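Local coordinates for protein PlyP35 (PDB 6S3Y) that probably anchors a Listeria phage endolysin to the bacterial cell wall through its C-terminal binding domain, built of SH3-like beta modules, at residues Ser71-Ser74 against Asp75-Asn79; Lys41-Ser44 against His45-Thr48. One frame throughout, in Å; residues are numbered along the deposited sequence.

Interaction 1. Residues Ser71-Ser74 against Asp75-Asn79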
ATOM      1  N   SER A  71      -1.245  -8.305  20.003  1.00 19.59           N
ATOM      2  CA  SER A  71      -2.102  -8.413  21.215  1.00 18.71           C
ATOM      3  C   SER A  71      -3.455  -7.711  21.005  1.00 18.52           C
ATOM      4  O   SER A  71      -3.553  -6.851  20.090  1.00 15.22           O
ATOM      5  CB  SER A  71      -1.393  -7.863  22.421  1.00 16.64           C
ATOM      6  OG  SER A  71      -1.065  -6.499  22.232  1.00 16.84           O
ATOM      7  N   LYS A  72      -4.418  -8.075  21.849  1.00 19.77           N
ATOM      8  CA  LYS A  72      -5.816  -7.546  21.768  1.00 21.24           C
ATOM      9  C   LYS A  72      -6.163  -6.740  23.018  1.00 18.39           C
ATOM     10  O   LYS A  72      -5.904  -7.235  24.136  1.00 20.67           O
ATOM     11  CB  LYS A  72      -6.743  -8.736  21.599  1.00 22.76           C
ATOM     12  CG  LYS A  72      -6.431  -9.565  20.369  1.00 25.70           C
ATOM     13  CD  LYS A  72      -7.175 -10.863  20.379  1.00 29.55           C
ATOM     14  CE  LYS A  72      -7.072 -11.583  19.052  1.00 34.03           C
ATOM     15  NZ  LYS A  72      -7.978 -12.750  19.065  1.00 38.32           N
ATOM     16  N   ASN A  73      -6.652  -5.518  22.850  1.00 20.06           N
ATOM     17  CA  ASN A  73      -7.032  -4.606  23.965  1.00 20.88           C
ATOM     18  C   ASN A  73      -8.503  -4.884  24.348  1.00 23.96           C
ATOM     19  O   ASN A  73      -9.253  -5.407  23.490  1.00 20.53           O
ATOM     20  CB  ASN A  73      -6.774  -3.146  23.605  1.00 20.04           C
ATOM     21  CG  ASN A  73      -5.346  -2.893  23.155  1.00 20.92           C
ATOM     22  OD1 ASN A  73      -5.098  -2.293  22.109  1.00 22.04           O
ATOM     23  ND2 ASN A  73      -4.403  -3.347  23.940  1.00 17.45           N
ATOM     24  N   SER A  74      -8.881  -4.589  25.594  1.00 26.55           N
ATOM     25  CA  SER A  74     -10.242  -4.819  26.166  1.00 28.67           C
ATOM     26  C   SER A  74     -11.288  -4.028  25.374  1.00 27.98           C
ATOM     27  O   SER A  74     -12.401  -4.531  25.219  1.00 31.23           O
ATOM     28  CB  SER A  74     -10.303  -4.412  27.628  1.00 28.08           C
ATOM     29  OG  SER A  74      -9.305  -5.093  28.362  1.00 39.75           O
ATOM     30  N   ASP A  75     -10.943  -2.824  24.917  1.00 26.65           N
ATOM     31  CA  ASP A  75     -11.879  -1.939  24.176  1.00 28.24           C
ATOM     32  C   ASP A  75     -12.106  -2.432  22.733  1.00 29.90           C
ATOM     33  O   ASP A  75     -12.778  -1.723  21.999  1.00 35.67           O
ATOM     34  CB  ASP A  75     -11.380  -0.494  24.186  1.00 31.05           C
ATOM     35  CG  ASP A  75     -10.127  -0.250  23.362  1.00 29.63           C
ATOM     36  OD1 ASP A  75      -9.611  -1.216  22.737  1.00 30.91           O
ATOM     37  OD2 ASP A  75      -9.648   0.871  23.408  1.00 31.44           O
ATOM     38  N   GLY A  76     -11.576  -3.591  22.332  1.00 26.21           N
ATOM     39  CA  GLY A  76     -11.754  -4.178  20.988  1.00 25.02           C
ATOM     40  C   GLY A  76     -10.729  -3.703  19.955  1.00 21.93           C
ATOM     41  O   GLY A  76     -10.767  -4.244  18.836  1.00 23.35           O
ATOM     42  N   SER A  77      -9.853  -2.755  20.291  1.00 19.75           N
ATOM     43  CA  SER A  77      -8.690  -2.380  19.448  1.00 20.04           C
ATOM     44  C   SER A  77      -7.607  -3.458  19.535  1.00 21.23           C
ATOM     45  O   SER A  77      -7.753  -4.375  20.363  1.00 18.77           O
ATOM     46  CB  SER A  77      -8.158  -1.021  19.808  1.00 20.14           C
ATOM     47  OG  SER A  77      -7.571  -0.985  21.109  1.00 21.44           O
ATOM     48  N   VAL A  78      -6.569  -3.361  18.697  1.00 21.08           N
ATOM     49  CA  VAL A  78      -5.442  -4.323  18.660  1.00 18.38           C
ATOM     50  C   VAL A  78      -4.130  -3.533  18.618  1.00 18.96           C
ATOM     51  O   VAL A  78      -4.112  -2.339  18.185  1.00 16.47           O
ATOM     52  CB  VAL A  78      -5.564  -5.305  17.483  1.00 17.89           C
ATOM     53  CG1 VAL A  78      -6.782  -6.183  17.617  1.00 18.86           C
ATOM     54  CG2 VAL A  78      -5.571  -4.600  16.148  1.00 19.04           C
ATOM     55  N   ASN A  79      -3.060  -4.168  19.096  1.00 19.04           N
ATOM     56  CA  ASN A  79      -1.688  -3.623  18.960  1.00 17.64           C
ATOM     57  C   ASN A  79      -1.056  -4.412  17.813  1.00 16.21           C
ATOM     58  O   ASN A  79      -1.218  -5.649  17.806  1.00 15.45           O
ATOM     59  CB  ASN A  79      -0.959  -3.669  20.288  1.00 18.57           C
ATOM     60  CG  ASN A  79      -1.826  -3.170  21.422  1.00 19.47           C
ATOM     61  OD1 ASN A  79      -2.267  -2.011  21.470  1.00 18.83           O
ATOM     62  ND2 ASN A  79      -2.119  -4.084  22.326  1.00 19.40           N
TER
HETATM   63  O   HOH W   1      -9.129  -6.571  20.447  1.00 38.21           O

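Interaction 2. Residues Lys41-Ser44 against His45-Thr48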
ATOM      1  N   LYS A  41     -10.050  -3.449  13.884  1.00 14.64           N
ATOM      2  CA  LYS A  41     -10.541  -4.126  12.661  1.00 18.52           C
ATOM      3  C   LYS A  41     -11.721  -3.311  12.099  1.00 18.11           C
ATOM      4  O   LYS A  41     -12.567  -2.945  12.881  1.00 15.54           O
ATOM      5  CB  LYS A  41     -10.970  -5.561  12.957  1.00 21.49           C
ATOM      6  CG  LYS A  41     -11.105  -6.453  11.720  1.00 25.05           C
ATOM      7  CD  LYS A  41      -9.797  -6.789  11.103  1.00 34.54           C
ATOM      8  CE  LYS A  41      -9.949  -7.834  10.006  1.00 39.42           C
ATOM      9  NZ  LYS A  41      -9.265  -7.427   8.749  1.00 39.23           N
ATOM     10  N   HIS A  42     -11.695  -3.005  10.803  1.00 17.04           N
ATOM     11  CA  HIS A  42     -12.692  -2.143  10.135  1.00 18.93           C
ATOM     12  C   HIS A  42     -13.645  -3.011   9.323  1.00 18.62           C
ATOM     13  O   HIS A  42     -14.850  -2.760   9.375  1.00 18.34           O
ATOM     14  CB  HIS A  42     -12.018  -1.077   9.284  1.00 18.28           C
ATOM     15  CG  HIS A  42     -12.960  -0.283   8.456  1.00 17.06           C
ATOM     16  ND1 HIS A  42     -13.903   0.552   8.977  1.00 18.13           N
ATOM     17  CD2 HIS A  42     -13.103  -0.229   7.124  1.00 17.36           C
ATOM     18  CE1 HIS A  42     -14.604   1.087   7.996  1.00 17.04           C
ATOM     19  NE2 HIS A  42     -14.120   0.632   6.842  1.00 18.07           N
ATOM     20  N   ASN A  43     -13.112  -3.946   8.548  1.00 17.69           N
ATOM     21  CA  ASN A  43     -13.919  -4.972   7.829  1.00 19.48           C
ATOM     22  C   ASN A  43     -13.017  -6.184   7.580  1.00 21.10           C
ATOM     23  O   ASN A  43     -11.971  -6.260   8.223  1.00 21.56           O
ATOM     24  CB  ASN A  43     -14.587  -4.409   6.574  1.00 19.41           C
ATOM     25  CG  ASN A  43     -13.664  -4.110   5.417  1.00 21.76           C
ATOM     26  OD1 ASN A  43     -12.450  -4.317   5.505  1.00 20.53           O
ATOM     27  ND2 ASN A  43     -14.211  -3.557   4.348  1.00 19.39           N
ATOM     28  N   SER A  44     -13.396  -7.108   6.714  1.00 19.21           N
ATOM     29  CA  SER A  44     -12.631  -8.365   6.509  1.00 21.88           C
ATOM     30  C   SER A  44     -11.216  -8.067   6.014  1.00 20.29           C
ATOM     31  O   SER A  44     -10.335  -8.846   6.330  1.00 22.55           O
ATOM     32  CB  SER A  44     -13.337  -9.306   5.573  1.00 22.65           C
ATOM     33  OG  SER A  44     -13.529  -8.661   4.339  1.00 28.14           O
ATOM     34  N   HIS A  45     -10.986  -6.984   5.276  1.00 19.59           N
ATOM     35  CA  HIS A  45      -9.712  -6.713   4.572  1.00 20.21           C
ATOM     36  C   HIS A  45      -8.985  -5.491   5.140  1.00 20.04           C
ATOM     37  O   HIS A  45      -7.851  -5.254   4.690  1.00 19.52           O
ATOM     38  CB  HIS A  45      -9.964  -6.609   3.063  1.00 22.18           C
ATOM     39  CG  HIS A  45     -10.177  -7.937   2.419  1.00 24.51           C
ATOM     40  ND1 HIS A  45     -11.251  -8.748   2.737  1.00 28.71           N
ATOM     41  CD2 HIS A  45      -9.470  -8.605   1.478  1.00 29.49           C
ATOM     42  CE1 HIS A  45     -11.181  -9.871   2.034  1.00 30.89           C
ATOM     43  NE2 HIS A  45     -10.099  -9.806   1.262  1.00 28.59           N
ATOM     44  N   TRP A  46      -9.566  -4.738   6.058  1.00 17.01           N
ATOM     45  CA  TRP A  46      -9.006  -3.428   6.475  1.00 14.92           C
ATOM     46  C   TRP A  46      -9.056  -3.257   7.987  1.00 15.71           C
ATOM     47  O   TRP A  46      -9.971  -3.780   8.649  1.00 14.25           O
ATOM     48  CB  TRP A  46      -9.718  -2.259   5.798  1.00 15.56           C
ATOM     49  CG  TRP A  46      -9.522  -2.202   4.315  1.00 15.36           C
ATOM     50  CD1 TRP A  46     -10.218  -2.907   3.375  1.00 14.81           C
ATOM     51  CD2 TRP A  46      -8.549  -1.414   3.604  1.00 15.03           C
ATOM     52  NE1 TRP A  46      -9.730  -2.618   2.136  1.00 14.90           N
ATOM     53  CE2 TRP A  46      -8.709  -1.703   2.238  1.00 15.68           C
ATOM     54  CE3 TRP A  46      -7.561  -0.503   3.987  1.00 14.98           C
ATOM     55  CZ2 TRP A  46      -7.937  -1.092   1.252  1.00 14.76           C
ATOM     56  CZ3 TRP A  46      -6.793   0.096   3.015  1.00 13.53           C
ATOM     57  CH2 TRP A  46      -6.992  -0.182   1.665  1.00 14.49           C
ATOM     58  N   TYR A  47      -8.080  -2.505   8.487  1.00 14.58           N
ATOM     59  CA  TYR A  47      -7.990  -1.946   9.848  1.00 15.78           C
ATOM     60  C   TYR A  47      -8.188  -0.446   9.704  1.00 14.57           C
ATOM     61  O   TYR A  47      -7.886   0.112   8.640  1.00 14.16           O
ATOM     62  CB  TYR A  47      -6.641  -2.275  10.513  1.00 14.96           C
ATOM     63  CG  TYR A  47      -6.478  -3.713  10.909  1.00 14.82           C
ATOM     64  CD1 TYR A  47      -6.933  -4.166  12.131  1.00 17.61           C
ATOM     65  CD2 TYR A  47      -5.900  -4.637  10.055  1.00 17.48           C
ATOM     66  CE1 TYR A  47      -6.811  -5.501  12.496  1.00 18.81           C
ATOM     67  CE2 TYR A  47      -5.787  -5.976  10.397  1.00 17.80           C
ATOM     68  CZ  TYR A  47      -6.241  -6.407  11.621  1.00 19.72           C
ATOM     69  OH  TYR A  47      -6.177  -7.726  11.975  1.00 20.43           O
ATOM     70  N   THR A  48      -8.631   0.199  10.776  1.00 13.60           N
ATOM     71  CA  THR A  48      -8.646   1.666  10.874  1.00 14.17           C
ATOM     72  C   THR A  48      -7.933   2.068  12.158  1.00 14.83           C
ATOM     73  O   THR A  48      -7.772   1.228  13.032  1.00 15.27           O
ATOM     74  CB  THR A  48     -10.077   2.214  10.777  1.00 13.94           C
ATOM     75  OG1 THR A  48     -10.013   3.642  10.740  1.00 13.33           O
ATOM     76  CG2 THR A  48     -10.952   1.773  11.922  1.00 14.46           C
TER

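Interaction 1. Residues Ser71-Ser74 against Asp75-Asn79
The tip of the beta hairpin that joins strand 67-72 to strand 78-89 is formed where Ser71-Ser74 folds back on Asp75-Asn79, through a type I turn from Asn73 to Gly76 with a G1 bulge. Ser71 and Asn79 are a hydrogen-bonded antiparallel pair: Asn79 N donates to Ser71 O at 2.9 Å, whereas the return bond from Ser71 N to Asn79 O is weak. Lys72 and Val78 follow as a non-hydrogen-bonded pair, and Asn73 N to Ser77 O, 3.0 Å, closes the loop beyond them. Within the turn, Gly76 N donates to Asn73 O at 3.2 Å, and Gly76, at the bulge, takes the left-handed conformation (phi 87°) that glycine adopts easily. A water bridges the two arms by donating to both Asn73 O and Ser77 O. Asp75 braces the returning chain with a single oxygen: OD1 accepts from Ser77 N at 2.9 Å, completing an Asx turn, and from Ser77 OG at 2.6 Å. The two donors come differently, the amide from above the carboxylate plane and the hydroxyl onto the syn lone pair. With chi1 at 69°, the Asp75 carboxylate lies between its own N and carbonyl carbon, which turns OD1 toward Ser77 and to 3.5 Å from Asn73 CB. The side chains of Asn73 and Asn79 cross at about a right angle, their amide planes 60° apart; the Asn79 amide lies beside Ser71 OG, and that of Asn73 beside Ser77 OG. The tip projects at the surface, but its base is tied to strand 36-41: Val78 bonds through its backbone to Leu39, and Ser77 packs on Lys38 and Thr40.

Interaction 2. Residues Lys41-Ser44 against His45-Thr48
Lys41 and Tyr47 form a non-hydrogen-bonded antiparallel pair with CA atoms 4.4 Å apart, and the chain reverses between them so that Trp46 O accepts from both His42 N, 2.9 Å, and Asn43 N, 3.1 Å. Both donors approach from the same face of that carbonyl's plane. The Lys41 chain, bent at chi2 (71°) and again at chi4, is carried over one face of the Tyr47 ring. Its CD makes a CH-pi contact 3.9 Å from the Tyr47 ring centroid, and NZ a cation-pi contact 4.5 Å from the same centroid. That ammonium also gives weak hydrogen bonds to Asn43 O and Ser44 O. Inside the loop, His45 N donates to Asn43 OD1 at 3.1 Å from above the amide's carbonyl plane, while the same oxygen lies at the edge of the Trp46 indole, 3.4 Å from Trp46 CD1. Ser44 OG meets His45 ND1 at 2.8 Å in the imidazole plane, a hydrogen bond in which either could be the donor. His42 CB packs against Thr48 CG2; the Trp46 ring also meets those of Phe22 and Tyr63. Chemically, Trp46 O and Asn43 OD1 accept the loop's backbone N-H groups, a hydroxyl-imidazole bond joins Ser44 to His45, and the lysine adds two weak bonds, its charge probably stabilised jointly by the tyrosine pi face and two carbonyl dipoles.

From the N terminus, interaction 2 comes first: residues 41-48 close the short loop between strands 36-41 and 46-53. The chain then runs through strands 56-63 and 67-72 before interaction 1 closes a later turn, at residues 71-79, between strands 67-72 and 78-89. The two loops are in series, neither nested nor crossed, yet strand 36-41 pairs with both 46-53 and 78-89 and thus links them within one antiparallel sheet. Their centres are about 14 Å apart, and they touch where Val78 CG2 packs 4.0 Å from Tyr47 CE1. Tyr47 also touches Ala67 and Val69, on the strand that leads into the hairpin of interaction 1.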